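Local coordinates for protein N-deoxyribosyltransferase (Bacillus psychrosaccharolyticus, PDB 6EVS) that catalyses the transfer of 2-deoxyribose from a 2'-deoxynucleoside to another nucleobase, probably a purine or pyrimidine, at residues I68-I73 with A116-W121; I4-P9 with K21-L26. One frame throughout, in Å; residues are numbered along the deposited sequence.

Interaction 1. Residues I68-I73 with A116-W121; sequences ITFGII and AYFEDW
F70 reaches from strand 68-72 to F118 and W121 over one face of the parallel sheet that forms the core of this flavodoxin-like alpha/beta fold of the nucleoside deoxyribosyltransferases (strand order 2-1-3-4-5). The two strands are not neighbours: strand 96-99 runs between them. The nearest CA atoms, of F70 and A116, are therefore 9.4 Å apart, no hydrogen bond joins the segments, and side chains alone span the gap.

The aromatic part of the contact is a rim-to-rim meeting of the F70 ring with the six-membered ring of the W121 indole. Their planes differ by only 17°, yet with centroids 5.8 Å apart neither ring covers the face of the other. F99 stacks on W121, and helix 13-28 brings L26 against F70 and A22 against W121.

F118 adds a looser apolar touch, its CD1 lying 4.5 Å from F70 CE1; both rings also rest on M97 of the intervening strand.

CG of F70 stands anti to the backbone N (chi1 -171°), which extends the ring away from its strand, and its outer end meets the indole: CZ sits 3.6 Å from W121 CZ3, and CE2 3.8 Å from W121 CH2.

Interaction 2. Residues I4-P9 with K21-L26; sequences IYLASP and KAEQVL
Strand 4-7, which carries I4 and L6, runs nearly antiparallel to helix 21-26, which carries A22, E23 and L26, at 162° between their N-to-C directions and 10.3 Å between axes at closest approach. At one end I4 and L26 meet, their side chains crossing at about a right angle. I4 CD1 lies 4.1 Å from L26 CD2, while the other branch of the isoleucine, CG2, meets L26 CD1.

Both methyls of L6 straddle A22 CB, CD1 at 3.9 Å and CD2 at 4.0 Å, and CD2 also lies 3.7 Å from E23 CG. The CG of L6 is anti to the backbone N (chi1 178°), which carries the fork out to the helix. This is the first half of a beta-alpha-beta unit, strand 3-7, helix 13-28 and strand 32-34, in which the helix packs on a face of the parallel sheet; F70 of the adjoining strand 68-72 touches both I4 and L6. A22 is also met by I72 of that strand and by W121 of helix 121-126.

E23 contributes only its aliphatic part to L6, the two side chains crossing at about a right angle. E23 is buried; its chain runs extended beyond CG, and its carboxylate is held by R37, in a salt bridge through OE1, and by S35 OG, hydrogen-bonded to OE2.

Interactions 1 and 2 sit about 9 Å apart, centre to centre, and share a sheet in which strands 3-7 and 68-72 are neighbours. F70 joins them directly: its N lies 2.8 Å from Y5 O, and its O lies 2.8 Å from A7 N, both probable hydrogen bonds between parallel strands. On the helix side, W121 NE1 packs 3.4 Å from K21 CG, so the indole that meets F70 in interaction 1 also lies against the helix of interaction 2. As in other parallel alpha/beta enzymes, the active site probably lies near the C-terminal ends of the strands, where S8-P9 and I73 follow them.

Interaction 1. Residues I68-I73 with A116-W121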
loop_
_atom_site.group_PDB
_atom_site.type_symbol
_atom_site.label_atom_id
_atom_site.label_comp_id
_atom_site.label_asym_id
_atom_site.label_seq_id
_atom_site.Cartn_x
_atom_site.Cartn_y
_atom_site.Cartn_z
ATOM N N ILE A 68 -16.269 -1.576 2.380
ATOM C CA ILE A 68 -16.377 -2.999 2.678
ATOM C C ILE A 68 -16.610 -3.722 1.355
ATOM O O ILE A 68 -17.379 -3.245 0.511
ATOM C CB ILE A 68 -17.564 -3.304 3.615
ATOM C CG1 ILE A 68 -17.393 -2.646 4.986
ATOM C CG2 ILE A 68 -17.837 -4.829 3.709
ATOM C CD1 ILE A 68 -18.713 -2.514 5.721
ATOM N N THR A 69 -15.975 -4.870 1.184
ATOM C CA THR A 69 -16.277 -5.762 0.078
ATOM C C THR A 69 -17.102 -6.937 0.590
ATOM O O THR A 69 -16.651 -7.695 1.460
ATOM C CB THR A 69 -15.029 -6.281 -0.614
ATOM O OG1 THR A 69 -14.363 -5.188 -1.260
ATOM C CG2 THR A 69 -15.394 -7.447 -1.654
ATOM N N PHE A 70 -18.306 -7.103 0.036
ATOM C CA PHE A 70 -19.230 -8.169 0.430
ATOM C C PHE A 70 -19.253 -9.196 -0.692
ATOM O O PHE A 70 -19.674 -8.883 -1.807
ATOM C CB PHE A 70 -20.625 -7.594 0.685
ATOM C CG PHE A 70 -21.595 -8.578 1.303
ATOM C CD1 PHE A 70 -21.935 -8.490 2.647
ATOM C CD2 PHE A 70 -22.178 -9.579 0.530
ATOM C CE1 PHE A 70 -22.819 -9.400 3.215
ATOM C CE2 PHE A 70 -23.064 -10.485 1.099
ATOM C CZ PHE A 70 -23.386 -10.388 2.440
ATOM N N GLY A 71 -18.793 -10.410 -0.406
ATOM C CA GLY A 71 -18.630 -11.438 -1.420
ATOM C C GLY A 71 -19.683 -12.519 -1.271
ATOM O O GLY A 71 -20.196 -12.755 -0.172
ATOM N N ILE A 72 -20.018 -13.171 -2.387
ATOM C CA ILE A 72 -20.896 -14.339 -2.376
ATOM C C ILE A 72 -20.125 -15.504 -2.988
ATOM O O ILE A 72 -19.702 -15.435 -4.149
ATOM C CB ILE A 72 -22.207 -14.085 -3.136
ATOM C CG1 ILE A 72 -22.947 -12.890 -2.528
ATOM C CG2 ILE A 72 -23.083 -15.371 -3.159
ATOM C CD1 ILE A 72 -24.148 -12.433 -3.341
ATOM N N ILE A 73 -19.884 -16.541 -2.193
ATOM C CA ILE A 73 -19.144 -17.707 -2.648
ATOM C C ILE A 73 -20.033 -18.908 -2.399
ATOM O O ILE A 73 -20.453 -19.143 -1.259
ATOM C CB ILE A 73 -17.792 -17.854 -1.929
ATOM C CG1 ILE A 73 -16.805 -16.777 -2.394
ATOM C CG2 ILE A 73 -17.216 -19.250 -2.156
ATOM C CD1 ILE A 73 -16.219 -17.010 -3.755
ATOM N N ALA A 116 -16.026 -11.150 8.447
ATOM C CA ALA A 116 -17.318 -11.622 8.917
ATOM C C ALA A 116 -17.879 -12.617 7.908
ATOM O O ALA A 116 -17.788 -12.409 6.694
ATOM C CB ALA A 116 -18.292 -10.458 9.143
ATOM N N TYR A 117 -18.422 -13.713 8.420
ATOM C CA TYR A 117 -18.932 -14.804 7.605
ATOM C C TYR A 117 -20.396 -15.037 7.949
ATOM O O TYR A 117 -20.753 -15.115 9.134
ATOM C CB TYR A 117 -18.113 -16.079 7.839
ATOM C CG TYR A 117 -18.666 -17.306 7.137
ATOM C CD1 TYR A 117 -19.381 -18.280 7.842
ATOM C CD2 TYR A 117 -18.481 -17.485 5.771
ATOM C CE1 TYR A 117 -19.887 -19.404 7.198
ATOM C CE2 TYR A 117 -18.991 -18.602 5.116
ATOM C CZ TYR A 117 -19.690 -19.560 5.837
ATOM O OH TYR A 117 -20.198 -20.677 5.206
ATOM N N PHE A 118 -21.234 -15.162 6.914
ATOM C CA PHE A 118 -22.680 -15.301 7.056
ATOM C C PHE A 118 -23.196 -16.483 6.244
ATOM O O PHE A 118 -22.713 -16.747 5.134
ATOM C CB PHE A 118 -23.403 -14.026 6.594
ATOM C CG PHE A 118 -22.952 -12.793 7.308
ATOM C CD1 PHE A 118 -21.955 -11.991 6.773
ATOM C CD2 PHE A 118 -23.503 -12.461 8.539
ATOM C CE1 PHE A 118 -21.530 -10.855 7.446
ATOM C CE2 PHE A 118 -23.081 -11.334 9.215
ATOM C CZ PHE A 118 -22.097 -10.543 8.675
ATOM N N GLU A 119 -24.192 -17.175 6.791
ATOM C CA GLU A 119 -24.919 -18.185 6.033
ATOM C C GLU A 119 -26.421 -17.943 6.014
ATOM O O GLU A 119 -27.155 -18.760 5.447
ATOM C CB GLU A 119 -24.611 -19.593 6.572
ATOM C CG GLU A 119 -23.191 -20.077 6.254
ATOM C CD GLU A 119 -22.975 -21.521 6.661
ATOM O OE1 GLU A 119 -23.970 -22.164 7.003
ATOM O OE2 GLU A 119 -21.825 -22.011 6.641
ATOM N N ASP A 120 -26.898 -16.840 6.587
ATOM C CA ASP A 120 -28.315 -16.510 6.540
ATOM C C ASP A 120 -28.447 -15.004 6.403
ATOM O O ASP A 120 -27.649 -14.246 6.964
ATOM C CB ASP A 120 -29.052 -16.997 7.791
ATOM C CG ASP A 120 -30.535 -16.646 7.775
ATOM O OD1 ASP A 120 -31.178 -16.774 8.842
ATOM O OD2 ASP A 120 -31.067 -16.256 6.708
ATOM N N TRP A 121 -29.467 -14.565 5.661
ATOM C CA TRP A 121 -29.585 -13.124 5.436
ATOM C C TRP A 121 -30.046 -12.397 6.697
ATOM O O TRP A 121 -29.676 -11.238 6.907
ATOM C CB TRP A 121 -30.516 -12.842 4.250
ATOM C CG TRP A 121 -29.868 -13.167 2.931
ATOM C CD1 TRP A 121 -30.228 -14.160 2.060
ATOM C CD2 TRP A 121 -28.725 -12.531 2.360
ATOM N NE1 TRP A 121 -29.386 -14.159 0.972
ATOM C CE2 TRP A 121 -28.451 -13.175 1.137
ATOM C CE3 TRP A 121 -27.908 -11.467 2.758
ATOM C CZ2 TRP A 121 -27.394 -12.787 0.310
ATOM C CZ3 TRP A 121 -26.857 -11.084 1.928
ATOM C CH2 TRP A 121 -26.612 -11.742 0.722
#

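Interaction 2. Residues I4-P9 with K21-L26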
loop_
_atom_site.group_PDB
_atom_site.type_symbol
_atom_site.label_atom_id
_atom_site.label_comp_id
_atom_site.label_asym_id
_atom_site.label_seq_id
_atom_site.Cartn_x
_atom_site.Cartn_y
_atom_site.Cartn_z
ATOM N N ILE A 4 -20.399 -0.346 -0.191
ATOM C CA ILE A 4 -20.143 -1.779 -0.258
ATOM C C ILE A 4 -19.929 -2.187 -1.706
ATOM O O ILE A 4 -20.746 -1.857 -2.573
ATOM C CB ILE A 4 -21.296 -2.590 0.356
ATOM C CG1 ILE A 4 -21.456 -2.263 1.855
ATOM C CG2 ILE A 4 -21.061 -4.086 0.111
ATOM C CD1 ILE A 4 -22.601 -3.078 2.531
ATOM N N TYR A 5 -18.830 -2.898 -1.966
ATOM C CA TYR A 5 -18.624 -3.526 -3.265
ATOM C C TYR A 5 -19.158 -4.949 -3.220
ATOM O O TYR A 5 -18.670 -5.756 -2.422
ATOM C CB TYR A 5 -17.140 -3.542 -3.622
ATOM C CG TYR A 5 -16.851 -4.040 -5.027
ATOM C CD1 TYR A 5 -16.761 -3.144 -6.104
ATOM C CD2 TYR A 5 -16.669 -5.401 -5.289
ATOM C CE1 TYR A 5 -16.504 -3.607 -7.415
ATOM C CE2 TYR A 5 -16.406 -5.859 -6.573
ATOM C CZ TYR A 5 -16.335 -4.967 -7.633
ATOM O OH TYR A 5 -16.043 -5.452 -8.890
ATOM N N LEU A 6 -20.099 -5.280 -4.112
ATOM C CA LEU A 6 -20.722 -6.617 -4.084
ATOM C C LEU A 6 -19.947 -7.514 -5.042
ATOM O O LEU A 6 -20.110 -7.423 -6.265
ATOM C CB LEU A 6 -22.195 -6.516 -4.448
ATOM C CG LEU A 6 -22.995 -7.809 -4.525
ATOM C CD1 LEU A 6 -22.852 -8.577 -3.208
ATOM C CD2 LEU A 6 -24.439 -7.460 -4.819
ATOM N N ALA A 7 -19.067 -8.358 -4.498
ATOM C CA ALA A 7 -18.263 -9.279 -5.305
ATOM C C ALA A 7 -18.994 -10.618 -5.454
ATOM O O ALA A 7 -19.094 -11.394 -4.498
ATOM C CB ALA A 7 -16.883 -9.505 -4.687
ATOM N N SER A 8 -19.427 -10.931 -6.677
ATOM C CA SER A 8 -20.127 -12.190 -6.926
ATOM C C SER A 8 -20.196 -12.444 -8.426
ATOM O O SER A 8 -20.265 -11.485 -9.202
ATOM C CB SER A 8 -21.548 -12.164 -6.356
ATOM O OG SER A 8 -22.304 -13.307 -6.834
ATOM N N PRO A 9 -20.206 -13.698 -8.875
ATOM C CA PRO A 9 -20.575 -13.963 -10.267
ATOM C C PRO A 9 -22.034 -13.597 -10.491
ATOM O O PRO A 9 -22.813 -13.454 -9.548
ATOM C CB PRO A 9 -20.343 -15.473 -10.425
ATOM C CG PRO A 9 -20.505 -16.032 -9.034
ATOM C CD PRO A 9 -19.924 -14.938 -8.128
ATOM N N LYS A 21 -30.765 -10.747 -4.203
ATOM C CA LYS A 21 -31.120 -10.711 -2.791
ATOM C C LYS A 21 -30.112 -9.885 -2.008
ATOM O O LYS A 21 -30.493 -9.121 -1.113
ATOM C CB LYS A 21 -31.207 -12.134 -2.230
ATOM C CG LYS A 21 -31.537 -12.212 -0.733
ATOM C CD LYS A 21 -32.850 -11.505 -0.416
ATOM C CE LYS A 21 -33.411 -11.920 0.934
ATOM N NZ LYS A 21 -34.799 -11.396 1.119
ATOM N N ALA A 22 -28.824 -10.021 -2.340
ATOM C CA ALA A 22 -27.793 -9.229 -1.670
ATOM C C ALA A 22 -28.010 -7.740 -1.903
ATOM O O ALA A 22 -27.909 -6.934 -0.967
ATOM C CB ALA A 22 -26.400 -9.641 -2.149
ATOM N N GLU A 23 -28.275 -7.354 -3.156
ATOM C CA GLU A 23 -28.558 -5.953 -3.462
ATOM C C GLU A 23 -29.725 -5.446 -2.621
ATOM O O GLU A 23 -29.626 -4.401 -1.962
ATOM C CB GLU A 23 -28.867 -5.782 -4.948
ATOM C CG GLU A 23 -27.692 -6.019 -5.900
ATOM C CD GLU A 23 -28.169 -6.253 -7.335
ATOM O OE1 GLU A 23 -29.402 -6.402 -7.525
ATOM O OE2 GLU A 23 -27.324 -6.277 -8.262
ATOM N N GLN A 24 -30.819 -6.210 -2.590
ATOM C CA GLN A 24 -32.012 -5.793 -1.862
ATOM C C GLN A 24 -31.745 -5.690 -0.366
ATOM O O GLN A 24 -32.153 -4.721 0.283
ATOM C CB GLN A 24 -33.161 -6.772 -2.134
ATOM C CG GLN A 24 -34.253 -6.742 -1.068
ATOM C CD GLN A 24 -34.929 -8.088 -0.865
ATOM O OE1 GLN A 24 -34.929 -8.644 0.238
ATOM N NE2 GLN A 24 -35.518 -8.616 -1.933
ATOM N N VAL A 25 -31.067 -6.686 0.207
ATOM C CA VAL A 25 -30.850 -6.685 1.652
ATOM C C VAL A 25 -29.938 -5.530 2.051
ATOM O O VAL A 25 -30.243 -4.766 2.979
ATOM C CB VAL A 25 -30.280 -8.038 2.113
ATOM C CG1 VAL A 25 -29.700 -7.921 3.528
ATOM C CG2 VAL A 25 -31.368 -9.113 2.068
ATOM N N LEU A 26 -28.807 -5.387 1.355
ATOM C CA LEU A 26 -27.833 -4.380 1.765
ATOM C C LEU A 26 -28.349 -2.973 1.505
ATOM O O LEU A 26 -28.054 -2.057 2.282
ATOM C CB LEU A 26 -26.496 -4.601 1.050
ATOM C CG LEU A 26 -25.810 -5.937 1.347
ATOM C CD1 LEU A 26 -24.589 -6.152 0.476
ATOM C CD2 LEU A 26 -25.430 -6.036 2.821
#